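Local structure of Ras-3 from Cryphonectria parasitica (Cryphonectria parasitica, 4KU4) at residues T28-N33 with T180-A185; C55-I60 with S188-D193. The protein belongs to the Ras family of P-loop guanine nucleotide-binding proteins and holds guanosine-5'-diphosphate with a magnesium ion in its pocket. All coordinates share one frame; numbering follows the deposited sequence. Where two conformers were deposited one is given.

Interaction 1. Residues T28-N33 with T180-A185; sequences TSLTVN and TNVEEA. With MG (magnesium ion), chain D; GDP (guanosine-5'-diphosphate), chain C.
Helix 27-35, which follows the phosphate-binding loop of the Ras fold, meets the start of helix 182-196 through Leu30, Asn33 and Val182. Val182 carries most of the contact, and its CG2 lies 3.9 Å from Leu30 CD2. The same CG2 reaches Asn33 OD1 at 3.4 Å, a polar atom against a methyl group. Asn33 CG stands anti to the backbone N (chi1 -176°), which carries the amide across to Val182. The other methyl, Val182 CG1, rests against the backbone at Leu30 O, 3.8 Å away. The contact is thus made by van der Waals packing.

The start of segment 28-33, at Thr28 and Ser29, serves the ligand. Thr28 OG1 binds the magnesium ion at 2.2 Å, and GDP O1B and four waters complete six ligands. Thr28 N also donates to O1B, in a nearly straight bond of 171°. Ser29 grips GDP O1A twice: its N donates at 2.9 Å and its OG at 2.7 Å.

Asp68 is a second partner of Thr28 OG1. Leu30 also packs on Val143 and Asn145 of strand 140-145, while Thr31 and Val32 lean on Tyr51 of strand 50-57. Val182 also touches Leu34, one turn on from Leu30 in helix 27-35.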
ATOM      1  N   THR A  28      -4.730  -0.141   8.450  1.00 12.68           N
ATOM      2  CA  THR A  28      -4.428   0.730   9.581  1.00  9.18           C
ATOM      3  C   THR A  28      -3.181   0.293  10.348  1.00 10.14           C
ATOM      4  O   THR A  28      -2.328   1.126  10.680  1.00  6.38           O
ATOM      5  CB  THR A  28      -5.611   0.799  10.558  1.00  7.96           C
ATOM      6  OG1 THR A  28      -6.753   1.332   9.881  1.00  7.67           O
ATOM      7  CG2 THR A  28      -5.251   1.715  11.739  1.00  5.86           C
ATOM      8  N   SER A  29      -3.081  -1.008  10.613  1.00  8.19           N
ATOM      9  CA  SER A  29      -1.952  -1.582  11.343  1.00  8.07           C
ATOM     10  C   SER A  29      -0.620  -1.310  10.628  1.00  8.88           C
ATOM     11  O   SER A  29       0.362  -0.913  11.260  1.00  8.69           O
ATOM     12  CB  SER A  29      -2.162  -3.090  11.570  1.00  7.79           C
ATOM     13  OG  SER A  29      -3.283  -3.315  12.415  1.00  8.98           O
ATOM     14  N   LEU A  30      -0.609  -1.488   9.310  1.00  8.21           N
ATOM     15  CA  LEU A  30       0.578  -1.206   8.506  1.00  6.47           C
ATOM     16  C   LEU A  30       0.987   0.260   8.619  1.00 10.94           C
ATOM     17  O   LEU A  30       2.159   0.573   8.798  1.00  7.46           O
ATOM     18  CB  LEU A  30       0.328  -1.563   7.037  1.00  7.27           C
ATOM     19  CG  LEU A  30       0.391  -3.040   6.664  1.00 11.07           C
ATOM     20  CD1 LEU A  30      -0.249  -3.251   5.300  1.00  9.69           C
ATOM     21  CD2 LEU A  30       1.825  -3.540   6.661  1.00 15.87           C
ATOM     22  N   THR A  31       0.008   1.155   8.508  1.00  8.04           N
ATOM     23  CA  THR A  31       0.276   2.588   8.493  1.00  8.96           C
ATOM     24  C   THR A  31       0.762   3.079   9.856  1.00  9.48           C
ATOM     25  O   THR A  31       1.658   3.907   9.936  1.00  7.80           O
ATOM     26  CB  THR A  31      -0.975   3.393   8.090  1.00 13.20           C
ATOM     27  OG1 THR A  31      -1.531   2.874   6.873  1.00 11.64           O
ATOM     28  CG2 THR A  31      -0.618   4.848   7.873  1.00 11.07           C
ATOM     29  N   VAL A  32       0.143   2.580  10.919  1.00 10.35           N
ATOM     30  CA  VAL A  32       0.508   2.941  12.290  1.00 10.37           C
ATOM     31  C   VAL A  32       1.907   2.403  12.622  1.00 11.25           C
ATOM     32  O   VAL A  32       2.720   3.077  13.254  1.00  9.76           O
ATOM     33  CB  VAL A  32      -0.560   2.395  13.279  1.00 13.65           C
ATOM     34  CG1 VAL A  32      -0.079   2.487  14.705  1.00 18.94           C
ATOM     35  CG2 VAL A  32      -1.873   3.142  13.098  1.00 16.85           C
ATOM     36  N   ASN A  33       2.197   1.199  12.153  1.00 11.31           N
ATOM     37  CA  ASN A  33       3.539   0.639  12.289  1.00 11.86           C
ATOM     38  C   ASN A  33       4.584   1.466  11.546  1.00 10.56           C
ATOM     39  O   ASN A  33       5.584   1.878  12.133  1.00 11.60           O
ATOM     40  CB  ASN A  33       3.571  -0.829  11.843  1.00 10.35           C
ATOM     41  CG  ASN A  33       4.936  -1.474  12.050  1.00 15.37           C
ATOM     42  OD1 ASN A  33       5.785  -1.491  11.142  1.00 20.64           O
ATOM     43  ND2 ASN A  33       5.157  -2.010  13.245  1.00 13.13           N
ATOM     44  N   THR A 180       7.677  -6.636  10.084  1.00 12.28           N
ATOM     45  CA  THR A 180       8.475  -7.275   9.042  1.00 12.35           C
ATOM     46  C   THR A 180       8.165  -6.714   7.654  1.00 11.05           C
ATOM     47  O   THR A 180       7.021  -6.777   7.199  1.00 11.51           O
ATOM     48  CB  THR A 180       8.227  -8.792   9.028  1.00 18.29           C
ATOM     49  OG1 THR A 180       8.276  -9.297  10.368  1.00 19.23           O
ATOM     50  CG2 THR A 180       9.272  -9.507   8.173  1.00 15.11           C
ATOM     51  N   ASN A 181       9.194  -6.171   7.006  1.00 10.56           N
ATOM     52  CA  ASN A 181       9.136  -5.678   5.636  1.00  7.22           C
ATOM     53  C   ASN A 181       8.201  -4.491   5.432  1.00  6.55           C
ATOM     54  O   ASN A 181       7.919  -4.128   4.292  1.00  7.67           O
ATOM     55  CB  ASN A 181       8.744  -6.792   4.653  1.00  8.84           C
ATOM     56  CG  ASN A 181       9.704  -7.974   4.674  1.00 12.59           C
ATOM     57  OD1 ASN A 181      10.888  -7.819   4.949  1.00 12.16           O
ATOM     58  ND2 ASN A 181       9.191  -9.166   4.357  1.00 11.82           N
ATOM     59  N   VAL A 182       7.715  -3.898   6.514  1.00  6.98           N
ATOM     60  CA  VAL A 182       6.788  -2.783   6.367  1.00 10.13           C
ATOM     61  C   VAL A 182       7.433  -1.598   5.622  1.00  8.22           C
ATOM     62  O   VAL A 182       6.859  -1.083   4.659  1.00  8.58           O
ATOM     63  CB  VAL A 182       6.185  -2.328   7.715  1.00  8.84           C
ATOM     64  CG1 VAL A 182       5.305  -1.098   7.494  1.00  8.20           C
ATOM     65  CG2 VAL A 182       5.356  -3.446   8.333  1.00 10.87           C
ATOM     66  N   GLU A 183       8.618  -1.150   6.044  1.00  9.53           N
ATOM     67  CA  GLU A 183       9.247  -0.035   5.328  1.00 11.10           C
ATOM     68  C   GLU A 183       9.521  -0.370   3.854  1.00  9.53           C
ATOM     69  O   GLU A 183       9.306   0.459   2.971  1.00  7.52           O
ATOM     70  CB  GLU A 183      10.536   0.454   6.025  1.00 11.52           C
ATOM     71  CG  GLU A 183      10.280   1.253   7.285  1.00 16.59           C
ATOM     72  CD  GLU A 183      11.549   1.835   7.879  1.00 21.47           C
ATOM     73  OE1 GLU A 183      12.653   1.553   7.357  1.00 20.83           O
ATOM     74  OE2 GLU A 183      11.432   2.565   8.885  1.00 20.06           O
ATOM     75  N   GLU A 184      10.001  -1.582   3.584  1.00  8.53           N
ATOM     76  CA  GLU A 184      10.264  -1.989   2.208  1.00 12.67           C
ATOM     77  C   GLU A 184       9.010  -1.839   1.351  1.00 11.88           C
ATOM     78  O   GLU A 184       9.072  -1.386   0.213  1.00  9.32           O
ATOM     79  CB  GLU A 184      10.768  -3.431   2.161  1.00 13.72           C
ATOM     80  CG  GLU A 184      12.235  -3.567   2.565  1.00 19.60           C
ATOM     81  CD  GLU A 184      12.492  -3.472   4.063  0.53 25.12           C
ATOM     82  OE1 GLU A 184      11.550  -3.353   4.883  0.53 18.57           O
ATOM     83  OE2 GLU A 184      13.683  -3.506   4.424  0.53 29.59           O
ATOM     84  N   ALA A 185       7.864  -2.200   1.912  1.00 11.80           N
ATOM     85  CA  ALA A 185       6.619  -2.154   1.159  1.00 11.60           C
ATOM     86  C   ALA A 185       6.260  -0.722   0.763  1.00  7.86           C
ATOM     87  O   ALA A 185       6.049  -0.441  -0.416  1.00 12.05           O
ATOM     88  CB  ALA A 185       5.517  -2.768   1.956  1.00  7.01           C
TER
HETATM   89 MG    MG D 302      -8.566   0.354   9.136  1.00  9.41          MG
HETATM   90  PB  GDP C 301      -7.871  -2.862   8.247  1.00  7.94           P
HETATM   91  O1B GDP C 301      -7.452  -1.460   8.621  1.00  8.87           O
HETATM   92  O2B GDP C 301      -7.363  -3.186   6.845  1.00  5.43           O
HETATM   93  O3B GDP C 301      -9.379  -3.000   8.310  1.00 12.54           O
HETATM   94  O3A GDP C 301      -7.182  -3.895   9.286  1.00  7.57           O
HETATM   95  PA  GDP C 301      -6.641  -3.577  10.790  1.00  9.10           P
HETATM   96  O1A GDP C 301      -5.330  -2.822  10.779  1.00 11.07           O
HETATM   97  O2A GDP C 301      -7.670  -2.872  11.641  1.00  7.25           O
HETATM   98  O5' GDP C 301      -6.349  -5.050  11.349  1.00 13.05           O
HETATM   99  C5' GDP C 301      -7.429  -5.985  11.416  1.00 12.31           C
HETATM  100  C4' GDP C 301      -7.004  -7.105  12.351  1.00 14.54           C
HETATM  101  O4' GDP C 301      -5.866  -7.713  11.776  1.00 11.05           O
HETATM  102  C3' GDP C 301      -6.581  -6.610  13.720  1.00 16.92           C
HETATM  103  O3' GDP C 301      -7.019  -7.544  14.724  1.00 19.30           O
HETATM  104  C2' GDP C 301      -5.073  -6.621  13.650  1.00 18.87           C
HETATM  105  O2' GDP C 301      -4.480  -6.838  14.929  1.00 15.15           O
HETATM  106  C1' GDP C 301      -4.817  -7.787  12.716  1.00 17.70           C
HETATM  107  N9  GDP C 301      -3.563  -7.658  11.947  1.00 13.53           N
HETATM  108  C8  GDP C 301      -3.222  -6.657  11.111  1.00  8.99           C
HETATM  109  N7  GDP C 301      -2.008  -6.893  10.562  1.00 10.25           N
HETATM  110  C5  GDP C 301      -1.569  -8.068  11.045  1.00 11.03           C
HETATM  111  C6  GDP C 301      -0.370  -8.904  10.888  1.00 13.93           C
HETATM  112  O6  GDP C 301       0.552  -8.549  10.135  1.00 10.91           O
HETATM  113  N1  GDP C 301      -0.309 -10.059  11.566  1.00 11.11           N
HETATM  114  C2  GDP C 301      -1.277 -10.470  12.386  1.00 12.10           C
HETATM  115  N2  GDP C 301      -1.108 -11.648  13.035  1.00 14.94           N
HETATM  116  N3  GDP C 301      -2.410  -9.752  12.587  1.00 15.85           N
HETATM  117  C4  GDP C 301      -2.595  -8.569  11.955  1.00 11.87           C
HETATM  118  O   HOH W   1      -8.877  -0.488  11.141  1.00 13.50           O
HETATM  119  O   HOH W   2     -10.444  -0.588   8.460  1.00 12.69           O
HETATM  120  O   HOH W   3      -9.617   2.052   9.927  1.00 11.70           O
HETATM  121  O   HOH W   4      -8.159   1.128   7.163  1.00 11.36           O

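Interaction 2. Residues C55-I60 with S188-D193; sequences CVIDGI and SVVRAD
Ile57 and Asp58 face helix 182-196 with two kinds of contact. Ile57 gives the packed, buried part. Ile57 CD1 lies against the branched end of Val190, 3.9 Å from CG1 and 4.0 Å from CG2. Ile57 CG1 lies anti to the carbonyl carbon (chi1 -58°), and the chain then runs on extended to put CD1 there. The other branch, CG2, turns to Arg191 and lies 4.0 Å from its NE. It approaches the guanidinium obliquely, and also comes near Arg191 CG. Leu64 of strand 60-67 touches both Ile57 and Val190, and Phe187 adds to the apolar patch around Ile57.

The segment 55-60 is the end of strand 50-57 and its turn into strand 60-67. The turn, from Ile57 to Ile60, is type I', with Asp58 and Gly59 at its corners. Ile57 and Ile60 bond to each other in both directions through their backbones. The hairpin ends over the C-terminal helix of the Ras fold, and Ile57 O accepts a bond from Arg194 there.

The solvent side is polar. Asp58 and Arg191 form a salt bridge at the exposed corner of the turn. The grip is side-on, with one nitrogen to each oxygen: Arg191 NE to Asp58 OD2 at 2.9 Å and Arg191 NH2 to Asp58 OD1 at 3.1 Å. The group planes are 26° apart. OD2 lies near the guanidinium plane and is met on its syn side, though 35° out of the carboxylate plane; OD1 is met from above that plane. A weak third bond runs from NE to OD1. One water accepts from Asp58 N at 2.8 Å and, weakly, from Arg191 NH2.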
ATOM      1  N   CYS A  55      11.231  10.466   6.673  1.00  9.16           N
ATOM      2  CA  CYS A  55      12.249   9.428   6.551  1.00  6.04           C
ATOM      3  C   CYS A  55      13.282   9.851   5.528  1.00 16.34           C
ATOM      4  O   CYS A  55      13.158  10.901   4.892  1.00 10.87           O
ATOM      5  CB  CYS A  55      11.601   8.096   6.117  1.00 10.42           C
ATOM      6  SG  CYS A  55      10.516   8.223   4.651  1.00 15.98           S
ATOM      7  N   VAL A  56      14.317   9.031   5.396  1.00 13.24           N
ATOM      8  CA  VAL A  56      15.275   9.159   4.314  1.00 11.28           C
ATOM      9  C   VAL A  56      15.204   7.866   3.510  1.00 12.04           C
ATOM     10  O   VAL A  56      15.480   6.788   4.036  1.00 11.34           O
ATOM     11  CB  VAL A  56      16.713   9.340   4.841  1.00 13.98           C
ATOM     12  CG1 VAL A  56      17.667   9.568   3.681  1.00 13.41           C
ATOM     13  CG2 VAL A  56      16.778  10.507   5.809  1.00 12.55           C
ATOM     14  N   ILE A  57      14.795   7.977   2.248  1.00  8.21           N
ATOM     15  CA  ILE A  57      14.716   6.827   1.365  1.00  7.98           C
ATOM     16  C   ILE A  57      15.853   6.884   0.352  1.00  9.03           C
ATOM     17  O   ILE A  57      15.931   7.801  -0.472  1.00  8.89           O
ATOM     18  CB  ILE A  57      13.353   6.780   0.620  1.00 10.50           C
ATOM     19  CG1 ILE A  57      12.198   6.726   1.619  1.00  9.97           C
ATOM     20  CG2 ILE A  57      13.300   5.581  -0.288  1.00 11.33           C
ATOM     21  CD1 ILE A  57      10.785   7.100   1.007  1.00  9.76           C
ATOM     22  N   ASP A  58      16.754   5.911   0.429  1.00 10.28           N
ATOM     23  CA  ASP A  58      17.903   5.869  -0.467  1.00  9.53           C
ATOM     24  C   ASP A  58      18.590   7.228  -0.555  1.00 11.55           C
ATOM     25  O   ASP A  58      18.800   7.754  -1.645  1.00 14.38           O
ATOM     26  CB  ASP A  58      17.485   5.372  -1.861  1.00 11.72           C
ATOM     27  CG  ASP A  58      16.927   3.970  -1.829  1.00 11.21           C
ATOM     28  OD1 ASP A  58      17.197   3.253  -0.840  1.00 18.25           O
ATOM     29  OD2 ASP A  58      16.225   3.578  -2.786  1.00 16.65           O
ATOM     30  N   GLY A  59      18.911   7.792   0.606  1.00 11.06           N
ATOM     31  CA  GLY A  59      19.675   9.026   0.699  1.00 11.86           C
ATOM     32  C   GLY A  59      18.891  10.313   0.524  1.00 11.13           C
ATOM     33  O   GLY A  59      19.418  11.392   0.770  1.00 11.48           O
ATOM     34  N   ILE A  60      17.642  10.211   0.078  1.00 10.21           N
ATOM     35  CA  ILE A  60      16.825  11.395  -0.164  1.00 13.24           C
ATOM     36  C   ILE A  60      15.782  11.585   0.942  1.00 15.77           C
ATOM     37  O   ILE A  60      14.918  10.723   1.131  1.00 11.65           O
ATOM     38  CB  ILE A  60      16.078  11.303  -1.515  1.00 16.33           C
ATOM     39  CG1 ILE A  60      17.043  10.987  -2.654  1.00 17.21           C
ATOM     40  CG2 ILE A  60      15.290  12.593  -1.784  1.00 14.38           C
ATOM     41  CD1 ILE A  60      18.195  11.941  -2.751  1.00 17.03           C
ATOM     42  N   SER A 188       8.786   1.053  -1.533  1.00  9.76           N
ATOM     43  CA  SER A 188       8.909   0.460  -2.859  1.00  9.84           C
ATOM     44  C   SER A 188       8.295   1.330  -3.948  1.00  9.12           C
ATOM     45  O   SER A 188       8.828   1.413  -5.052  1.00 11.28           O
ATOM     46  CB  SER A 188       8.328  -0.965  -2.899  1.00 13.02           C
ATOM     47  OG  SER A 188       6.909  -0.971  -2.785  1.00 15.03           O
ATOM     48  N   VAL A 189       7.180   1.988  -3.644  1.00  8.67           N
ATOM     49  CA  VAL A 189       6.517   2.771  -4.679  1.00  7.52           C
ATOM     50  C   VAL A 189       7.206   4.110  -4.886  1.00 10.04           C
ATOM     51  O   VAL A 189       7.190   4.666  -5.988  1.00 10.45           O
ATOM     52  CB  VAL A 189       5.019   2.952  -4.401  1.00 11.27           C
ATOM     53  CG1 VAL A 189       4.261   1.664  -4.764  1.00  9.24           C
ATOM     54  CG2 VAL A 189       4.773   3.347  -2.960  1.00 12.24           C
ATOM     55  N   VAL A 190       7.826   4.627  -3.834  1.00  7.80           N
ATOM     56  CA  VAL A 190       8.649   5.820  -3.982  1.00 12.21           C
ATOM     57  C   VAL A 190       9.870   5.501  -4.845  1.00 10.80           C
ATOM     58  O   VAL A 190      10.220   6.263  -5.749  1.00 11.47           O
ATOM     59  CB  VAL A 190       9.140   6.354  -2.623  1.00 10.06           C
ATOM     60  CG1 VAL A 190      10.139   7.511  -2.846  1.00 11.78           C
ATOM     61  CG2 VAL A 190       7.940   6.776  -1.746  1.00 10.61           C
ATOM     62  N   ARG A 191      10.504   4.369  -4.550  1.00  8.98           N
ATOM     63  CA  ARG A 191      11.670   3.908  -5.296  1.00 11.34           C
ATOM     64  C   ARG A 191      11.326   3.715  -6.764  1.00 12.22           C
ATOM     65  O   ARG A 191      12.112   4.074  -7.642  1.00 13.73           O
ATOM     66  CB  ARG A 191      12.214   2.619  -4.691  1.00 13.85           C
ATOM     67  CG  ARG A 191      12.955   2.850  -3.385  1.00 11.44           C
ATOM     68  CD  ARG A 191      13.427   1.581  -2.721  1.00 13.90           C
ATOM     69  NE  ARG A 191      14.246   1.905  -1.554  1.00 10.87           N
ATOM     70  CZ  ARG A 191      14.125   1.340  -0.360  1.00  9.83           C
ATOM     71  NH1 ARG A 191      13.217   0.403  -0.158  1.00 18.70           N
ATOM     72  NH2 ARG A 191      14.920   1.720   0.644  1.00 16.40           N
ATOM     73  N   ALA A 192      10.139   3.174  -7.033  1.00 10.97           N
ATOM     74  CA  ALA A 192       9.715   2.949  -8.412  1.00 12.69           C
ATOM     75  C   ALA A 192       9.499   4.267  -9.159  1.00 18.02           C
ATOM     76  O   ALA A 192       9.901   4.412 -10.314  1.00 17.67           O
ATOM     77  CB  ALA A 192       8.447   2.097  -8.451  1.00 13.24           C
ATOM     78  N   ASP A 193       8.867   5.227  -8.492  1.00 13.01           N
ATOM     79  CA  ASP A 193       8.621   6.544  -9.076  1.00 15.70           C
ATOM     80  C   ASP A 193       9.938   7.202  -9.475  1.00 19.16           C
ATOM     81  O   ASP A 193      10.053   7.790 -10.546  1.00 18.17           O
ATOM     82  CB  ASP A 193       7.856   7.431  -8.088  1.00 15.06           C
ATOM     83  CG  ASP A 193       7.461   8.763  -8.684  1.00 29.18           C
ATOM     84  OD1 ASP A 193       7.241   8.827  -9.915  1.00 29.60           O
ATOM     85  OD2 ASP A 193       7.359   9.746  -7.918  1.00 22.99           O
TER
HETATM   86  O   HOH W   5      16.490   3.850   2.326  1.00 18.86           O

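How the interactions relate
Both interactions use helix 182-196, interaction 1 at its start and interaction 2 further along it. Their centres are about 15 Å apart. The partner elements, helix 27-35 and strand 50-57, follow each other in the chain. Interaction 1 is buried. Its helices meet through apolar and mixed packing, while its polar chemistry is directed to the magnesium ion and GDP at the other end of segment 28-33. Interaction 2 is only partly buried and lies farther from the centre of the chain. There an apolar patch passes into a salt bridge at an exposed hairpin turn, where a water joins the same two residues.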